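Long-range contact in Cwp19 (Clostridioides difficile, PDB 5OQ3), which probably hydrolyses bacterial cell-wall peptidoglycan, this piece being its TIM-barrel glycoside hydrolase domain rather than the whole protein: residues Tyr194-Tyr205 with Lys214-Val222. Residues are numbered along the deposited sequence; the frame is centred on the assembly and turned at random.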
loop_
_atom_site.group_PDB
_atom_site.type_symbol
_atom_site.label_atom_id
_atom_site.label_comp_id
_atom_site.label_asym_id
_atom_site.label_seq_id
_atom_site.Cartn_x
_atom_site.Cartn_y
_atom_site.Cartn_z
ATOM N N TYR A 194 0.238 -11.793 4.983
ATOM C CA TYR A 194 0.657 -12.608 6.111
ATOM C C TYR A 194 2.056 -12.147 6.488
ATOM O O TYR A 194 2.838 -11.785 5.606
ATOM C CB TYR A 194 0.692 -14.101 5.740
ATOM C CG TYR A 194 -0.631 -14.795 5.751
ATOM C CD1 TYR A 194 -1.459 -14.770 4.644
ATOM C CD2 TYR A 194 -1.042 -15.537 6.869
ATOM C CE1 TYR A 194 -2.690 -15.446 4.641
ATOM C CE2 TYR A 194 -2.255 -16.222 6.878
ATOM C CZ TYR A 194 -3.084 -16.134 5.776
ATOM O OH TYR A 194 -4.280 -16.791 5.810
ATOM N N PRO A 195 2.385 -12.145 7.807
ATOM C CA PRO A 195 3.683 -11.616 8.201
ATOM C C PRO A 195 4.802 -12.591 8.090
ATOM O O PRO A 195 5.925 -12.232 8.329
ATOM C CB PRO A 195 3.473 -11.281 9.671
ATOM C CG PRO A 195 2.408 -12.255 10.132
ATOM C CD PRO A 195 1.481 -12.353 8.974
ATOM N N GLY A 196 4.553 -13.843 7.796
ATOM C CA GLY A 196 5.690 -14.711 7.594
ATOM C C GLY A 196 5.223 -16.044 7.232
ATOM O O GLY A 196 4.003 -16.311 7.201
ATOM N N VAL A 197 6.199 -16.869 6.913
ATOM C CA VAL A 197 5.947 -18.190 6.400
ATOM C C VAL A 197 5.023 -18.887 7.366
ATOM O O VAL A 197 4.069 -19.494 6.913
ATOM C CB VAL A 197 7.222 -19.014 6.090
ATOM C CG1 VAL A 197 8.065 -18.331 5.008
ATOM C CG2 VAL A 197 8.055 -19.285 7.338
ATOM N N SER A 198 5.328 -18.786 8.672
ATOM C CA SER A 198 4.528 -19.359 9.696
ATOM C C SER A 198 3.561 -18.323 10.302
ATOM O O SER A 198 3.761 -17.113 10.276
ATOM C CB SER A 198 5.378 -19.987 10.787
ATOM O OG SER A 198 5.879 -19.075 11.742
ATOM N N PHE A 199 2.493 -18.832 10.870
ATOM C CA PHE A 199 1.448 -17.978 11.411
ATOM C C PHE A 199 0.555 -18.923 12.190
ATOM O O PHE A 199 0.272 -20.007 11.692
ATOM C CB PHE A 199 0.661 -17.384 10.262
ATOM C CG PHE A 199 -0.293 -16.290 10.632
ATOM C CD1 PHE A 199 0.143 -15.079 11.103
ATOM C CD2 PHE A 199 -1.634 -16.455 10.419
ATOM C CE1 PHE A 199 -0.732 -14.062 11.354
ATOM C CE2 PHE A 199 -2.531 -15.421 10.668
ATOM C CZ PHE A 199 -2.078 -14.221 11.125
ATOM N N ASN A 200 0.097 -18.521 13.375
ATOM C CA ASN A 200 -0.641 -19.423 14.242
ATOM C C ASN A 200 -2.127 -19.451 13.904
ATOM O O ASN A 200 -2.972 -18.962 14.665
ATOM C CB ASN A 200 -0.429 -19.054 15.708
ATOM C CG ASN A 200 -1.000 -20.092 16.641
ATOM O OD1 ASN A 200 -1.539 -21.116 16.199
ATOM N ND2 ASN A 200 -0.899 -19.831 17.931
ATOM N N ASP A 201 -2.408 -20.044 12.747
ATOM C CA ASP A 201 -3.763 -20.178 12.221
ATOM C C ASP A 201 -4.201 -21.616 12.094
ATOM O O ASP A 201 -5.107 -21.899 11.324
ATOM C CB ASP A 201 -3.914 -19.482 10.863
ATOM C CG ASP A 201 -2.984 -20.010 9.800
ATOM O OD1 ASP A 201 -2.239 -20.991 10.077
ATOM O OD2 ASP A 201 -3.001 -19.456 8.667
ATOM N N THR A 202 -3.604 -22.535 12.832
ATOM C CA THR A 202 -3.964 -23.953 12.672
ATOM C C THR A 202 -5.450 -24.188 12.877
ATOM O O THR A 202 -6.056 -24.946 12.122
ATOM C CB THR A 202 -3.167 -24.811 13.625
ATOM O OG1 THR A 202 -1.783 -24.507 13.424
ATOM C CG2 THR A 202 -3.452 -26.267 13.408
ATOM N N ALA A 203 -6.049 -23.552 13.882
ATOM C CA ALA A 203 -7.467 -23.793 14.144
ATOM C C ALA A 203 -8.317 -23.275 12.993
ATOM O O ALA A 203 -9.260 -23.928 12.575
ATOM C CB ALA A 203 -7.876 -23.148 15.457
ATOM N N THR A 204 -7.962 -22.106 12.454
ATOM C CA THR A 204 -8.649 -21.537 11.319
ATOM C C THR A 204 -8.551 -22.482 10.125
ATOM O O THR A 204 -9.535 -22.725 9.433
ATOM C CB THR A 204 -8.023 -20.180 10.978
ATOM O OG1 THR A 204 -7.876 -19.422 12.164
ATOM C CG2 THR A 204 -8.864 -19.419 10.000
ATOM N N TYR A 205 -7.373 -22.987 9.852
ATOM C CA TYR A 205 -7.143 -23.960 8.751
ATOM C C TYR A 205 -7.976 -25.233 8.933
ATOM O O TYR A 205 -8.622 -25.743 8.012
ATOM C CB TYR A 205 -5.640 -24.247 8.592
ATOM C CG TYR A 205 -5.397 -25.368 7.636
ATOM C CD1 TYR A 205 -5.612 -25.202 6.265
ATOM C CD2 TYR A 205 -5.061 -26.634 8.085
ATOM C CE1 TYR A 205 -5.486 -26.267 5.380
ATOM C CE2 TYR A 205 -4.899 -27.706 7.207
ATOM C CZ TYR A 205 -5.126 -27.525 5.856
ATOM O OH TYR A 205 -4.971 -28.576 4.998
ATOM N N LYS A 214 -1.977 -26.086 2.693
ATOM C CA LYS A 214 -2.189 -24.958 3.559
ATOM C C LYS A 214 -1.686 -23.643 2.972
ATOM O O LYS A 214 -2.316 -22.602 3.136
ATOM C CB LYS A 214 -1.562 -25.176 4.937
ATOM C CG LYS A 214 -1.880 -24.053 5.940
ATOM C CD LYS A 214 -1.596 -24.411 7.399
ATOM C CE LYS A 214 -0.144 -24.526 7.700
ATOM N NZ LYS A 214 -0.032 -25.068 9.105
ATOM N N ASP A 215 -0.583 -23.708 2.251
ATOM C CA ASP A 215 -0.023 -22.510 1.701
ATOM C C ASP A 215 -0.858 -22.016 0.543
ATOM O O ASP A 215 -1.038 -20.800 0.387
ATOM C CB ASP A 215 1.433 -22.666 1.314
ATOM C CG ASP A 215 2.338 -22.786 2.515
ATOM O OD1 ASP A 215 1.943 -22.480 3.638
ATOM O OD2 ASP A 215 3.487 -23.124 2.322
ATOM N N ASN A 216 -1.445 -22.915 -0.232
ATOM C CA ASN A 216 -2.367 -22.516 -1.263
ATOM C C ASN A 216 -3.649 -21.890 -0.658
ATOM O O ASN A 216 -4.156 -20.916 -1.198
ATOM C CB ASN A 216 -2.766 -23.711 -2.170
ATOM C CG ASN A 216 -1.619 -24.279 -2.995
ATOM O OD1 ASN A 216 -0.554 -23.723 -3.055
ATOM N ND2 ASN A 216 -1.892 -25.391 -3.668
ATOM N N TRP A 217 -4.105 -22.457 0.443
ATOM C CA TRP A 217 -5.248 -21.910 1.149
ATOM C C TRP A 217 -4.955 -20.494 1.667
ATOM O O TRP A 217 -5.783 -19.613 1.541
ATOM C CB TRP A 217 -5.639 -22.868 2.293
ATOM C CG TRP A 217 -6.691 -22.389 3.216
ATOM C CD1 TRP A 217 -8.037 -22.336 3.002
ATOM C CD2 TRP A 217 -6.462 -21.845 4.524
ATOM N NE1 TRP A 217 -8.642 -21.819 4.118
ATOM C CE2 TRP A 217 -7.697 -21.506 5.066
ATOM C CE3 TRP A 217 -5.307 -21.606 5.276
ATOM C CZ2 TRP A 217 -7.826 -20.913 6.331
ATOM C CZ3 TRP A 217 -5.427 -21.070 6.504
ATOM C CH2 TRP A 217 -6.666 -20.724 7.038
ATOM N N ARG A 218 -3.772 -20.255 2.223
ATOM C CA ARG A 218 -3.410 -18.919 2.686
ATOM C C ARG A 218 -3.372 -17.930 1.509
ATOM O O ARG A 218 -3.883 -16.804 1.634
ATOM C CB ARG A 218 -2.029 -18.933 3.373
ATOM C CG ARG A 218 -2.055 -19.598 4.750
ATOM C CD ARG A 218 -0.714 -19.550 5.364
ATOM N NE ARG A 218 -0.738 -20.053 6.740
ATOM C CZ ARG A 218 0.329 -20.464 7.393
ATOM N NH1 ARG A 218 1.507 -20.488 6.802
ATOM N NH2 ARG A 218 0.188 -20.876 8.645
ATOM N N ARG A 219 -2.797 -18.326 0.371
ATOM C CA ARG A 219 -2.843 -17.465 -0.807
ATOM C C ARG A 219 -4.278 -17.131 -1.226
ATOM O O ARG A 219 -4.586 -15.967 -1.551
ATOM C CB ARG A 219 -1.995 -18.032 -1.973
ATOM C CG ARG A 219 -0.488 -17.849 -1.823
ATOM C CD ARG A 219 0.284 -18.518 -2.974
ATOM N NE ARG A 219 0.405 -19.962 -2.853
ATOM C CZ ARG A 219 1.355 -20.585 -2.168
ATOM N NH1 ARG A 219 1.371 -21.902 -2.146
ATOM N NH2 ARG A 219 2.278 -19.879 -1.526
ATOM N N GLU A 220 -5.137 -18.141 -1.178
ATOM C CA GLU A 220 -6.519 -17.919 -1.531
ATOM C C GLU A 220 -7.258 -17.023 -0.536
ATOM O O GLU A 220 -8.144 -16.288 -0.928
ATOM C CB GLU A 220 -7.249 -19.223 -1.760
ATOM C CG GLU A 220 -8.659 -19.027 -2.328
ATOM C CD GLU A 220 -8.791 -18.396 -3.714
ATOM O OE1 GLU A 220 -9.909 -17.968 -4.078
ATOM O OE2 GLU A 220 -7.846 -18.298 -4.442
ATOM N N ASN A 221 -6.909 -17.084 0.734
ATOM C CA ASN A 221 -7.492 -16.189 1.704
ATOM C C ASN A 221 -7.273 -14.724 1.327
ATOM O O ASN A 221 -8.136 -13.872 1.471
ATOM C CB ASN A 221 -6.907 -16.440 3.113
ATOM C CG ASN A 221 -7.332 -17.759 3.702
ATOM O OD1 ASN A 221 -8.394 -18.285 3.403
ATOM N ND2 ASN A 221 -6.524 -18.277 4.610
ATOM N N VAL A 222 -6.050 -14.437 0.900
ATOM C CA VAL A 222 -5.692 -13.077 0.464
ATOM C C VAL A 222 -6.445 -12.748 -0.828
ATOM O O VAL A 222 -7.081 -11.663 -0.918
ATOM C CB VAL A 222 -4.176 -12.940 0.272
ATOM C CG1 VAL A 222 -3.822 -11.614 -0.419
ATOM C CG2 VAL A 222 -3.451 -13.060 1.619
HETATM O O HOH W 1 2.473 -21.928 10.317
HETATM O O HOH W 2 -0.959 -23.283 11.001
#
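From Tyr194 to Asp201 the chain runs as an irregular loop that turns into helix 202-208 and packs against the first turns of helix 214-236, with CA atoms 8.3 Å apart at Tyr194 and Arg218. In this TIM barrel the contact lies within the beta-alpha-beta crossover from strand 186-189 to strand 241-244. Arg218, long enough to reach the loop and opposite in charge to Asp201, grips it side-on in a salt bridge: NH2 gives a nearly straight bond to OD1 (2.8 Å, 171°), while NE meets the syn lone pair of OD2 at 3.0 Å. Two bonds fix the rotation of the guanidinium, and Phe199 CB lies over one of its faces. A water accepts from both Arg218 NH2 and Phe199 N; another links Asp201 OD1 to Lys214 NZ. The apolar CD of the arginine sits over the face of the Tyr194 ring, 4.2 Å from its centroid. Tyr205 turns its edge to the face of Trp217 in a T-shaped pair, planes at 70°, and Lys214 CG covers a face of the tyrosine. With CG anti to the backbone N (chi1 173°), the Trp217 indole reaches across to helix 202-208, where Thr204 CG2 meets its edge. Tyr194 suits its buried place because its ring packs against Arg218 and Val222 CG2 while its hydroxyl is satisfied: OH accepts a bond from Asn221 ND2 at 2.9 Å, nearly in the amide plane.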